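Local atomic coordinates of actinorhodin polyketide putative beta-ketoacyl synthase 2 (PDB entry 1TQY), a protein that probably works as the chain length factor of the actinorhodin polyketide synthase, a member of the beta-ketoacyl-ACP synthase family. Residues M106-C114 against A146-I154. Sequence-based numbering, arbitrary orientation.
Sequences MGVVTANAC and AVNTGQISI
Strand 106-111, in the N-terminal half of a thiolase-like ketosynthase fold, packs against helix 147-156, where V108 and T110 meet T149. The axes of the two short segments approach to 7.8 Å and run roughly antiparallel (152°). V108, T110 and N112, every second residue, all direct CB at the helix. A chi1 of 178° carries CG1 of V108 away from the backbone N and to within 3.8 Å of T149 CG2, while the other branch, CG2, packs 4.0 Å from I152 CG2. The threonine side chains lie alongside each other in opposite senses, T110 OG1 2.5 Å from T149 OG1, so short that the bond is doubtful in detail; another acceptor also competes for T110's proton. T149 OG1 also bonds S163 O, and a water 2.9 Å from T110 OG1 bonds weakly to N112 ND2 and T149 N. The 3.0 Å approach of N112 ND2 to N148 ND2, two donors, is doubtful: G115 N on OD1 fixes N112's amide, but N148's rests on the T80 hydroxyl, which suits either orientation. The strand is flanked by parallel strands 163-166 and 189-196; N148 and I152 touch helix 78-93, V109 and A111 helix 171-185, and T149 an aromatic side chain of the other protein chain.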
ATOM      1  N   MET B 106      -8.559  17.760  -1.828  1.00 27.79           N
ATOM      2  CA  MET B 106      -7.804  17.039  -2.844  1.00 27.77           C
ATOM      3  C   MET B 106      -7.024  15.883  -2.239  1.00 27.95           C
ATOM      4  O   MET B 106      -6.161  16.077  -1.378  1.00 29.02           O
ATOM      5  CB  MET B 106      -6.858  17.988  -3.569  1.00 27.88           C
ATOM      6  CG  MET B 106      -7.586  19.090  -4.312  1.00 28.49           C
ATOM      7  SD  MET B 106      -6.435  20.183  -5.155  1.00 31.02           S
ATOM      8  CE  MET B 106      -5.833  21.194  -3.772  1.00 26.81           C
ATOM      9  N   GLY B 107      -7.334  14.675  -2.699  1.00 26.88           N
ATOM     10  CA  GLY B 107      -6.653  13.495  -2.192  1.00 25.93           C
ATOM     11  C   GLY B 107      -5.795  12.809  -3.239  1.00 24.38           C
ATOM     12  O   GLY B 107      -5.872  13.127  -4.425  1.00 22.20           O
ATOM     13  N   VAL B 108      -4.971  11.867  -2.799  1.00 23.89           N
ATOM     14  CA  VAL B 108      -4.105  11.139  -3.715  1.00 23.76           C
ATOM     15  C   VAL B 108      -4.036   9.661  -3.341  1.00 23.70           C
ATOM     16  O   VAL B 108      -3.610   9.303  -2.240  1.00 21.86           O
ATOM     17  CB  VAL B 108      -2.668  11.736  -3.734  1.00 24.01           C
ATOM     18  CG1 VAL B 108      -1.772  10.924  -4.666  1.00 24.51           C
ATOM     19  CG2 VAL B 108      -2.709  13.186  -4.221  1.00 23.07           C
ATOM     20  N   VAL B 109      -4.478   8.804  -4.260  1.00 23.83           N
ATOM     21  CA  VAL B 109      -4.467   7.360  -4.041  1.00 24.07           C
ATOM     22  C   VAL B 109      -3.767   6.656  -5.198  1.00 24.27           C
ATOM     23  O   VAL B 109      -4.262   6.655  -6.323  1.00 25.48           O
ATOM     24  CB  VAL B 109      -5.892   6.796  -3.930  1.00 23.71           C
ATOM     25  CG1 VAL B 109      -5.816   5.316  -3.560  1.00 23.98           C
ATOM     26  CG2 VAL B 109      -6.679   7.572  -2.892  1.00 22.15           C
ATOM     27  N   THR B 110      -2.611   6.061  -4.913  1.00 22.40           N
ATOM     28  CA  THR B 110      -1.849   5.355  -5.936  1.00 21.65           C
ATOM     29  C   THR B 110      -1.547   3.932  -5.553  1.00 22.60           C
ATOM     30  O   THR B 110      -1.653   3.560  -4.388  1.00 23.83           O
ATOM     31  CB  THR B 110      -0.466   5.996  -6.174  1.00 21.18           C
ATOM     32  OG1 THR B 110       0.291   5.933  -4.955  1.00 19.20           O
ATOM     33  CG2 THR B 110      -0.602   7.437  -6.651  1.00 19.04           C
ATOM     34  N   ALA B 111      -1.175   3.131  -6.543  1.00 21.22           N
ATOM     35  CA  ALA B 111      -0.769   1.759  -6.268  1.00 23.02           C
ATOM     36  C   ALA B 111       0.713   1.730  -6.666  1.00 22.80           C
ATOM     37  O   ALA B 111       1.129   2.467  -7.558  1.00 23.68           O
ATOM     38  CB  ALA B 111      -1.572   0.778  -7.114  1.00 21.70           C
ATOM     39  N   ASN B 112       1.510   0.910  -5.997  1.00 23.61           N
ATOM     40  CA  ASN B 112       2.932   0.811  -6.321  1.00 26.52           C
ATOM     41  C   ASN B 112       3.347  -0.641  -6.110  1.00 26.88           C
ATOM     42  O   ASN B 112       3.107  -1.212  -5.052  1.00 30.85           O
ATOM     43  CB  ASN B 112       3.755   1.722  -5.404  1.00 26.59           C
ATOM     44  CG  ASN B 112       5.060   2.148  -6.034  1.00 30.51           C
ATOM     45  OD1 ASN B 112       5.728   1.351  -6.702  1.00 30.29           O
ATOM     46  ND2 ASN B 112       5.441   3.409  -5.818  1.00 30.19           N
ATOM     47  N   ALA B 113       3.965  -1.251  -7.108  1.00 26.34           N
ATOM     48  CA  ALA B 113       4.356  -2.648  -6.972  1.00 25.26           C
ATOM     49  C   ALA B 113       5.825  -2.892  -6.614  1.00 24.68           C
ATOM     50  O   ALA B 113       6.130  -3.699  -5.733  1.00 24.57           O
ATOM     51  CB  ALA B 113       4.007  -3.390  -8.256  1.00 24.08           C
ATOM     52  N   CYS B 114       6.726  -2.193  -7.301  1.00 24.67           N
ATOM     53  CA  CYS B 114       8.168  -2.349  -7.107  1.00 25.32           C
ATOM     54  C   CYS B 114       8.799  -1.220  -6.323  1.00 24.48           C
ATOM     55  O   CYS B 114       9.886  -1.380  -5.781  1.00 22.33           O
ATOM     56  CB  CYS B 114       8.872  -2.412  -8.461  1.00 26.81           C
ATOM     57  SG  CYS B 114       8.112  -3.548  -9.625  1.00 35.63           S
ATOM     58  N   ALA B 146       5.005   4.125  -0.706  1.00 21.02           N
ATOM     59  CA  ALA B 146       4.179   5.324  -0.659  1.00 20.76           C
ATOM     60  C   ALA B 146       4.760   6.503  -1.444  1.00 20.74           C
ATOM     61  O   ALA B 146       4.056   7.478  -1.685  1.00 21.51           O
ATOM     62  CB  ALA B 146       3.971   5.747   0.786  1.00 19.75           C
ATOM     63  N   VAL B 147       6.018   6.405  -1.863  1.00 20.40           N
ATOM     64  CA  VAL B 147       6.683   7.519  -2.540  1.00 21.05           C
ATOM     65  C   VAL B 147       5.874   8.341  -3.539  1.00 21.86           C
ATOM     66  O   VAL B 147       5.802   9.564  -3.409  1.00 23.61           O
ATOM     67  CB  VAL B 147       8.042   7.080  -3.210  1.00 19.81           C
ATOM     68  CG1 VAL B 147       7.806   6.069  -4.345  1.00 18.41           C
ATOM     69  CG2 VAL B 147       8.771   8.312  -3.732  1.00 17.78           C
ATOM     70  N   ASN B 148       5.233   7.699  -4.509  1.00 22.67           N
ATOM     71  CA  ASN B 148       4.479   8.465  -5.492  1.00 23.02           C
ATOM     72  C   ASN B 148       3.255   9.205  -4.968  1.00 23.29           C
ATOM     73  O   ASN B 148       2.838  10.215  -5.541  1.00 22.24           O
ATOM     74  CB  ASN B 148       4.115   7.576  -6.671  1.00 23.59           C
ATOM     75  CG  ASN B 148       5.334   6.940  -7.274  1.00 24.69           C
ATOM     76  OD1 ASN B 148       6.394   7.574  -7.343  1.00 23.45           O
ATOM     77  ND2 ASN B 148       5.213   5.690  -7.702  1.00 23.83           N
ATOM     78  N   THR B 149       2.673   8.726  -3.879  1.00 23.82           N
ATOM     79  CA  THR B 149       1.523   9.432  -3.330  1.00 23.27           C
ATOM     80  C   THR B 149       2.041  10.695  -2.633  1.00 24.66           C
ATOM     81  O   THR B 149       1.545  11.798  -2.873  1.00 24.94           O
ATOM     82  CB  THR B 149       0.736   8.552  -2.336  1.00 22.63           C
ATOM     83  OG1 THR B 149       0.025   7.540  -3.061  1.00 18.25           O
ATOM     84  CG2 THR B 149      -0.263   9.385  -1.559  1.00 21.49           C
ATOM     85  N   GLY B 150       3.061  10.526  -1.802  1.00 23.35           N
ATOM     86  CA  GLY B 150       3.641  11.653  -1.099  1.00 25.03           C
ATOM     87  C   GLY B 150       4.226  12.732  -1.999  1.00 25.44           C
ATOM     88  O   GLY B 150       4.103  13.918  -1.696  1.00 26.43           O
ATOM     89  N   GLN B 151       4.871  12.339  -3.095  1.00 25.00           N
ATOM     90  CA  GLN B 151       5.463  13.317  -4.005  1.00 24.52           C
ATOM     91  C   GLN B 151       4.389  14.046  -4.797  1.00 25.40           C
ATOM     92  O   GLN B 151       4.489  15.251  -5.030  1.00 26.35           O
ATOM     93  CB  GLN B 151       6.455  12.650  -4.971  1.00 23.84           C
ATOM     94  CG  GLN B 151       7.754  12.150  -4.331  1.00 24.60           C
ATOM     95  CD  GLN B 151       8.717  13.272  -3.931  1.00 26.69           C
ATOM     96  OE1 GLN B 151       9.877  13.015  -3.601  1.00 25.63           O
ATOM     97  NE2 GLN B 151       8.239  14.513  -3.958  1.00 22.85           N
ATOM     98  N   ILE B 152       3.356  13.325  -5.226  1.00 24.17           N
ATOM     99  CA  ILE B 152       2.282  13.975  -5.970  1.00 23.52           C
ATOM    100  C   ILE B 152       1.575  14.955  -5.019  1.00 22.73           C
ATOM    101  O   ILE B 152       1.276  16.097  -5.389  1.00 20.86           O
ATOM    102  CB  ILE B 152       1.297  12.922  -6.534  1.00 23.19           C
ATOM    103  CG1 ILE B 152       1.997  12.136  -7.659  1.00 24.07           C
ATOM    104  CG2 ILE B 152       0.045  13.588  -7.048  1.00 19.04           C
ATOM    105  CD1 ILE B 152       1.195  10.970  -8.210  1.00 24.97           C
ATOM    106  N   SER B 153       1.349  14.510  -3.787  1.00 22.98           N
ATOM    107  CA  SER B 153       0.694  15.320  -2.751  1.00 24.78           C
ATOM    108  C   SER B 153       1.410  16.656  -2.520  1.00 25.55           C
ATOM    109  O   SER B 153       0.797  17.725  -2.563  1.00 26.10           O
ATOM    110  CB  SER B 153       0.652  14.529  -1.438  1.00 24.28           C
ATOM    111  OG  SER B 153       0.486  15.383  -0.318  1.00 26.83           O
ATOM    112  N   ILE B 154       2.709  16.572  -2.262  1.00 26.65           N
ATOM    113  CA  ILE B 154       3.542  17.742  -2.009  1.00 27.84           C
ATOM    114  C   ILE B 154       3.626  18.691  -3.198  1.00 27.85           C
ATOM    115  O   ILE B 154       3.554  19.910  -3.038  1.00 27.51           O
ATOM    116  CB  ILE B 154       4.975  17.309  -1.641  1.00 26.98           C
ATOM    117  CG1 ILE B 154       4.949  16.528  -0.331  1.00 26.77           C
ATOM    118  CG2 ILE B 154       5.890  18.525  -1.521  1.00 28.85           C
ATOM    119  CD1 ILE B 154       6.276  15.959   0.042  1.00 23.82           C
TER
HETATM  120  O   HOH W   1       3.069   5.490  -4.314  1.00 28.60           O